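Local coordinates for protein spectinomycin phosphotransferase (Legionella pneumophila, PDB 3I0Q) that probably transfers a phosphate group from a nucleotide to an aminoglycoside-type antibiotic, using a bound metal ion, as in related antibiotic kinases, at residues S48-L53 and I98-I103; L53-H58 and K93-I98. All coordinates share one frame; numbering follows the deposited sequence.

Interaction 1 of 2, residues S48-L53 and I98-I103; sequences SYFIKL and IAYPFI. With AMP (adenosine monophosphate), chain B.
Phe50 and Phe102 meet at the adenine of AMP: CB of Phe50 lies 3.5 Å from CD1 of Phe102, and the two rings, their planes 49° apart, each turn a ring face to the base, Phe50 lying flat against it and Phe102 meeting its C2 edge. AMP C5 sits over the centre of the Phe50 ring, while C2, on the pyrimidine rim, lies over the centre of the Phe102 ring. Phe50 reaches the base because its CG is anti to the backbone N (chi1 172°). The backbones hold this register with a hydrogen bond from Phe50 N to Tyr100 O, 2.6 Å long, and another from Phe102 N to Ser48 O.

This is the antiparallel sheet of a kinase-like N-terminal lobe running into the hinge, and the hinge backbone reads the adenine edge: AMP N6 donates to Pro101 O at 3.2 Å, and Ile103 N donates to N1 at 3.1 Å. On the sheet face carrying Phe50, Tyr100 and Lys52, the lysine runs fully extended beyond CG and crosses the tyrosine ring obliquely, its CE 3.5 Å from Tyr100 CE1. A water accepts from Lys52 NZ and is also hydrogen-bonded to Tyr100 OH, 2.8 Å away, tying the two tips together. Lys52 NZ ends 3.7 Å from AMP O3P, on the phosphate side of the pocket; the opposite sheet face carries Ile51 and Ala99, which pack on helix 8-19.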
# COMPACT_ATOMS: atom_id res chain seq x y z
N SER A 48 23.50 -9.52 0.92
CA SER A 48 22.29 -10.01 0.28
C SER A 48 21.53 -8.87 -0.36
O SER A 48 21.45 -7.79 0.20
CB SER A 48 21.38 -10.69 1.32
OG SER A 48 22.03 -11.77 1.95
N TYR A 49 20.95 -9.12 -1.53
CA TYR A 49 20.17 -8.10 -2.23
C TYR A 49 18.73 -8.55 -2.53
O TYR A 49 18.40 -9.73 -2.47
CB TYR A 49 20.85 -7.75 -3.55
CG TYR A 49 22.25 -7.24 -3.40
CD1 TYR A 49 22.57 -5.91 -3.70
CD2 TYR A 49 23.29 -8.10 -3.02
CE1 TYR A 49 23.91 -5.46 -3.64
CE2 TYR A 49 24.62 -7.66 -2.96
CZ TYR A 49 24.93 -6.34 -3.28
OH TYR A 49 26.26 -5.95 -3.30
N PHE A 50 17.89 -7.57 -2.85
CA PHE A 50 16.50 -7.81 -3.19
C PHE A 50 16.35 -7.08 -4.52
O PHE A 50 16.49 -5.86 -4.58
CB PHE A 50 15.62 -7.21 -2.09
CG PHE A 50 14.15 -7.22 -2.40
CD1 PHE A 50 13.57 -6.22 -3.17
CD2 PHE A 50 13.34 -8.24 -1.93
CE1 PHE A 50 12.21 -6.23 -3.47
CE2 PHE A 50 11.96 -8.26 -2.24
CZ PHE A 50 11.40 -7.26 -3.01
N ILE A 51 16.09 -7.84 -5.59
CA ILE A 51 15.96 -7.28 -6.94
C ILE A 51 14.52 -7.22 -7.43
O ILE A 51 13.67 -7.94 -6.93
CB ILE A 51 16.76 -8.13 -7.95
CG1 ILE A 51 17.79 -9.01 -7.21
CG2 ILE A 51 17.45 -7.23 -8.98
CD1 ILE A 51 18.86 -8.25 -6.49
N LYS A 52 14.22 -6.37 -8.40
CA LYS A 52 12.85 -6.30 -8.91
C LYS A 52 12.80 -6.18 -10.43
O LYS A 52 13.13 -5.14 -10.98
CB LYS A 52 12.09 -5.10 -8.34
CG LYS A 52 11.77 -5.12 -6.86
CD LYS A 52 11.05 -3.82 -6.48
CE LYS A 52 10.74 -3.73 -4.98
NZ LYS A 52 9.97 -2.51 -4.63
N LEU A 53 12.39 -7.25 -11.11
CA LEU A 53 12.30 -7.19 -12.56
C LEU A 53 10.86 -6.80 -12.86
O LEU A 53 9.93 -7.50 -12.45
CB LEU A 53 12.61 -8.56 -13.16
CG LEU A 53 13.82 -9.36 -12.66
CD1 LEU A 53 14.21 -10.38 -13.73
CD2 LEU A 53 14.99 -8.43 -12.36
N ILE A 98 15.63 -3.15 -10.71
CA ILE A 98 15.82 -2.37 -9.49
C ILE A 98 16.38 -3.23 -8.38
O ILE A 98 15.76 -4.20 -7.95
CB ILE A 98 14.50 -1.76 -8.95
CG1 ILE A 98 13.80 -0.94 -10.02
CG2 ILE A 98 14.81 -0.85 -7.79
CD1 ILE A 98 12.56 -0.23 -9.50
N ALA A 99 17.57 -2.87 -7.91
CA ALA A 99 18.18 -3.62 -6.84
C ALA A 99 18.00 -2.84 -5.55
O ALA A 99 17.91 -1.60 -5.56
CB ALA A 99 19.65 -3.83 -7.12
N TYR A 100 17.92 -3.57 -4.44
CA TYR A 100 17.78 -2.97 -3.12
C TYR A 100 18.53 -3.91 -2.23
O TYR A 100 18.60 -5.10 -2.51
CB TYR A 100 16.34 -2.96 -2.60
CG TYR A 100 15.36 -2.08 -3.34
CD1 TYR A 100 14.59 -2.59 -4.38
CD2 TYR A 100 15.16 -0.74 -2.97
CE1 TYR A 100 13.66 -1.80 -5.04
CE2 TYR A 100 14.23 0.06 -3.63
CZ TYR A 100 13.48 -0.48 -4.67
OH TYR A 100 12.59 0.30 -5.38
N PRO A 101 19.11 -3.39 -1.15
CA PRO A 101 19.83 -4.31 -0.25
C PRO A 101 18.73 -5.19 0.37
O PRO A 101 17.56 -4.81 0.34
CB PRO A 101 20.47 -3.35 0.75
CG PRO A 101 19.45 -2.22 0.82
CD PRO A 101 19.10 -2.02 -0.62
N PHE A 102 19.07 -6.35 0.92
CA PHE A 102 18.01 -7.20 1.46
C PHE A 102 17.73 -7.01 2.93
O PHE A 102 18.61 -7.24 3.75
CB PHE A 102 18.29 -8.68 1.19
CG PHE A 102 17.05 -9.54 1.28
CD1 PHE A 102 16.30 -9.83 0.15
CD2 PHE A 102 16.60 -10.02 2.51
CE1 PHE A 102 15.12 -10.57 0.25
CE2 PHE A 102 15.42 -10.76 2.61
CZ PHE A 102 14.69 -11.03 1.47
N ILE A 103 16.51 -6.61 3.26
CA ILE A 103 16.12 -6.40 4.65
C ILE A 103 15.41 -7.60 5.24
O ILE A 103 14.22 -7.82 4.98
CB ILE A 103 15.22 -5.16 4.81
CG1 ILE A 103 16.08 -3.90 4.81
CG2 ILE A 103 14.46 -5.23 6.13
CD1 ILE A 103 17.13 -3.88 3.72
P AMP B . 6.53 -4.30 -2.30
O1P AMP B . 5.14 -4.32 -2.83
O2P AMP B . 7.44 -5.28 -3.21
O3P AMP B . 7.26 -3.00 -2.17
O5' AMP B . 6.54 -5.05 -0.87
C5' AMP B . 5.85 -6.29 -0.68
C4' AMP B . 6.71 -7.28 0.12
O4' AMP B . 8.01 -7.43 -0.46
C3' AMP B . 6.99 -6.88 1.56
O3' AMP B . 5.99 -7.48 2.41
C2' AMP B . 8.36 -7.56 1.82
O2' AMP B . 8.13 -8.91 2.26
C1' AMP B . 9.09 -7.60 0.47
N9 AMP B . 10.22 -6.63 0.29
C8 AMP B . 10.18 -5.40 -0.33
N7 AMP B . 11.32 -4.78 -0.34
C5 AMP B . 12.19 -5.63 0.32
C6 AMP B . 13.59 -5.55 0.65
N6 AMP B . 14.35 -4.50 0.33
N1 AMP B . 14.15 -6.60 1.32
C2 AMP B . 13.38 -7.66 1.64
N3 AMP B . 12.07 -7.85 1.39
C4 AMP B . 11.53 -6.78 0.71
O HOH W 1 10.61 -0.72 -7.05

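Interaction 2 of 2, residues L53-H58 and K93-I98; sequences LKYGYH and KHFKII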
# COMPACT_ATOMS: atom_id res chain seq x y z
N LEU A 53 12.39 -7.25 -11.11
CA LEU A 53 12.30 -7.19 -12.56
C LEU A 53 10.86 -6.80 -12.86
O LEU A 53 9.93 -7.50 -12.45
CB LEU A 53 12.61 -8.56 -13.16
CG LEU A 53 13.82 -9.36 -12.66
CD1 LEU A 53 14.21 -10.38 -13.73
CD2 LEU A 53 14.99 -8.43 -12.36
N LYS A 54 10.67 -5.68 -13.55
CA LYS A 54 9.32 -5.21 -13.87
C LYS A 54 9.11 -5.06 -15.37
O LYS A 54 9.73 -4.20 -15.99
CB LYS A 54 9.06 -3.87 -13.18
CG LYS A 54 9.18 -3.88 -11.65
CD LYS A 54 8.69 -2.56 -11.05
CE LYS A 54 8.44 -2.69 -9.54
NZ LYS A 54 7.74 -1.50 -8.93
N TYR A 55 8.23 -5.90 -15.94
CA TYR A 55 7.95 -5.85 -17.39
C TYR A 55 7.33 -4.54 -17.85
O TYR A 55 6.32 -4.09 -17.30
CB TYR A 55 7.03 -7.00 -17.81
CG TYR A 55 6.41 -6.82 -19.20
CD1 TYR A 55 7.21 -6.55 -20.32
CD2 TYR A 55 5.02 -6.91 -19.39
CE1 TYR A 55 6.64 -6.38 -21.59
CE2 TYR A 55 4.45 -6.74 -20.66
CZ TYR A 55 5.26 -6.48 -21.75
OH TYR A 55 4.71 -6.31 -23.00
N GLY A 56 7.92 -3.97 -18.89
CA GLY A 56 7.43 -2.71 -19.43
C GLY A 56 7.79 -1.57 -18.50
O GLY A 56 7.81 -1.72 -17.28
N TYR A 57 8.10 -0.41 -19.08
CA TYR A 57 8.45 0.76 -18.28
C TYR A 57 7.21 1.40 -17.64
O TYR A 57 6.40 2.03 -18.33
CB TYR A 57 9.23 1.78 -19.13
CG TYR A 57 8.86 1.83 -20.61
CD1 TYR A 57 8.97 0.70 -21.42
CD2 TYR A 57 8.42 3.02 -21.20
CE1 TYR A 57 8.66 0.75 -22.78
CE2 TYR A 57 8.11 3.08 -22.56
CZ TYR A 57 8.23 1.94 -23.34
OH TYR A 57 7.93 1.99 -24.69
N HIS A 58 7.07 1.23 -16.33
CA HIS A 58 5.94 1.79 -15.58
C HIS A 58 6.32 2.57 -14.32
O HIS A 58 7.48 2.56 -13.88
CB HIS A 58 4.95 0.68 -15.21
CG HIS A 58 4.35 -0.01 -16.39
ND1 HIS A 58 3.91 0.68 -17.50
CD2 HIS A 58 4.12 -1.32 -16.65
CE1 HIS A 58 3.44 -0.17 -18.39
NE2 HIS A 58 3.56 -1.39 -17.90
N LYS A 93 17.25 -0.62 -22.49
CA LYS A 93 16.37 -0.43 -23.65
C LYS A 93 14.88 -0.49 -23.31
O LYS A 93 14.19 -1.47 -23.61
CB LYS A 93 16.69 -1.46 -24.75
CG LYS A 93 17.71 -1.00 -25.78
CD LYS A 93 19.06 -0.66 -25.15
CE LYS A 93 20.03 -0.15 -26.21
NZ LYS A 93 21.40 0.09 -25.66
N HIS A 94 14.39 0.58 -22.67
CA HIS A 94 12.99 0.75 -22.26
C HIS A 94 12.58 0.03 -20.96
O HIS A 94 11.94 0.64 -20.10
CB HIS A 94 12.05 0.32 -23.40
CG HIS A 94 12.41 0.90 -24.74
ND1 HIS A 94 12.71 2.24 -24.93
CD2 HIS A 94 12.50 0.33 -25.97
CE1 HIS A 94 12.97 2.46 -26.21
NE2 HIS A 94 12.85 1.31 -26.86
N PHE A 95 12.95 -1.25 -20.83
CA PHE A 95 12.63 -2.11 -19.67
C PHE A 95 12.96 -1.50 -18.29
O PHE A 95 13.02 -0.27 -18.15
CB PHE A 95 13.37 -3.45 -19.83
CG PHE A 95 12.88 -4.55 -18.93
CD1 PHE A 95 11.57 -5.00 -19.01
CD2 PHE A 95 13.74 -5.16 -18.03
CE1 PHE A 95 11.14 -6.05 -18.21
CE2 PHE A 95 13.32 -6.21 -17.23
CZ PHE A 95 12.02 -6.65 -17.32
N LYS A 96 13.18 -2.36 -17.27
CA LYS A 96 13.48 -1.90 -15.91
C LYS A 96 13.97 -2.97 -14.90
O LYS A 96 13.37 -4.03 -14.76
CB LYS A 96 12.24 -1.21 -15.33
CG LYS A 96 12.47 -0.40 -14.06
CD LYS A 96 12.48 1.10 -14.33
CE LYS A 96 11.12 1.62 -14.80
NZ LYS A 96 11.11 3.09 -15.08
N ILE A 97 15.06 -2.65 -14.19
CA ILE A 97 15.62 -3.50 -13.13
C ILE A 97 15.84 -2.60 -11.90
O ILE A 97 16.18 -1.43 -12.03
CB ILE A 97 17.00 -4.09 -13.48
CG1 ILE A 97 16.91 -5.02 -14.68
CG2 ILE A 97 17.54 -4.88 -12.30
CD1 ILE A 97 18.22 -5.75 -14.94
N ILE A 98 15.63 -3.15 -10.71
CA ILE A 98 15.82 -2.37 -9.49
C ILE A 98 16.38 -3.23 -8.38
O ILE A 98 15.76 -4.20 -7.95
CB ILE A 98 14.50 -1.76 -8.95
CG1 ILE A 98 13.80 -0.94 -10.02
CG2 ILE A 98 14.81 -0.85 -7.79
CD1 ILE A 98 12.56 -0.23 -9.50
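One face of the Phe95 ring is turned to the carbonyl of Lys54, with Lys54 O 3.2 Å from Phe95 CE1, and that CE1 comes to the edge of the Tyr55 ring, near its plane; one face of the His58 ring lies over Gly56 C. Although the side chain of Phe95 sets out away from the other segment, CG stands anti to the backbone N (chi1 -165°), and the end of the ring comes back to the backbone of Lys54 to Gly56. Farther out, Tyr57 and His94 lie side by side and point the same way, their ring centroids 5.6 Å apart and planes at 34°; His94 CB touches Tyr57 CE1 at 3.5 Å, and the His94 carbonyl approaches the tyrosine ring obliquely.

Lys96, bent at chi2 and chi3, brings NZ only within 3.9 Å of His58 O, and NZ forms a long, weak ion pair with Glu60. Backbone pairing is slight, a weak hydrogen bond from Lys54 N to Lys96 O. Leu53 CD2 meets Ile97 CG2 at 4.4 Å. Ile97 packs on Leu14 and Tyr19 of helix 8-19, while Leu53 bonds through its backbone to Phe38 of strand 38-40, and the chain beyond His58 leads to helix 63-71.

Interactions 1 and 2, their centres 15 Å apart, follow one pair of strands from the nucleotide pocket out into the loops beyond. They share Leu53 and Ile98, and on the side packed against helix 8-19 they touch directly, with Ile51 CG2 4.1 Å from Ile97 CG2. Interaction 1 supplies much of the adenine site and the phosphate-facing Lys52, whose side chain comes to about 5 Å, nearest atoms, from the magnesium ligand Asp230. From interaction 2, Lys54 extends along the same side: nearest atoms put its side chain about 4 Å from that of Lys52 and about 7 Å from AMP. The aromatic groups of interaction 2 lie farther from the nucleotide.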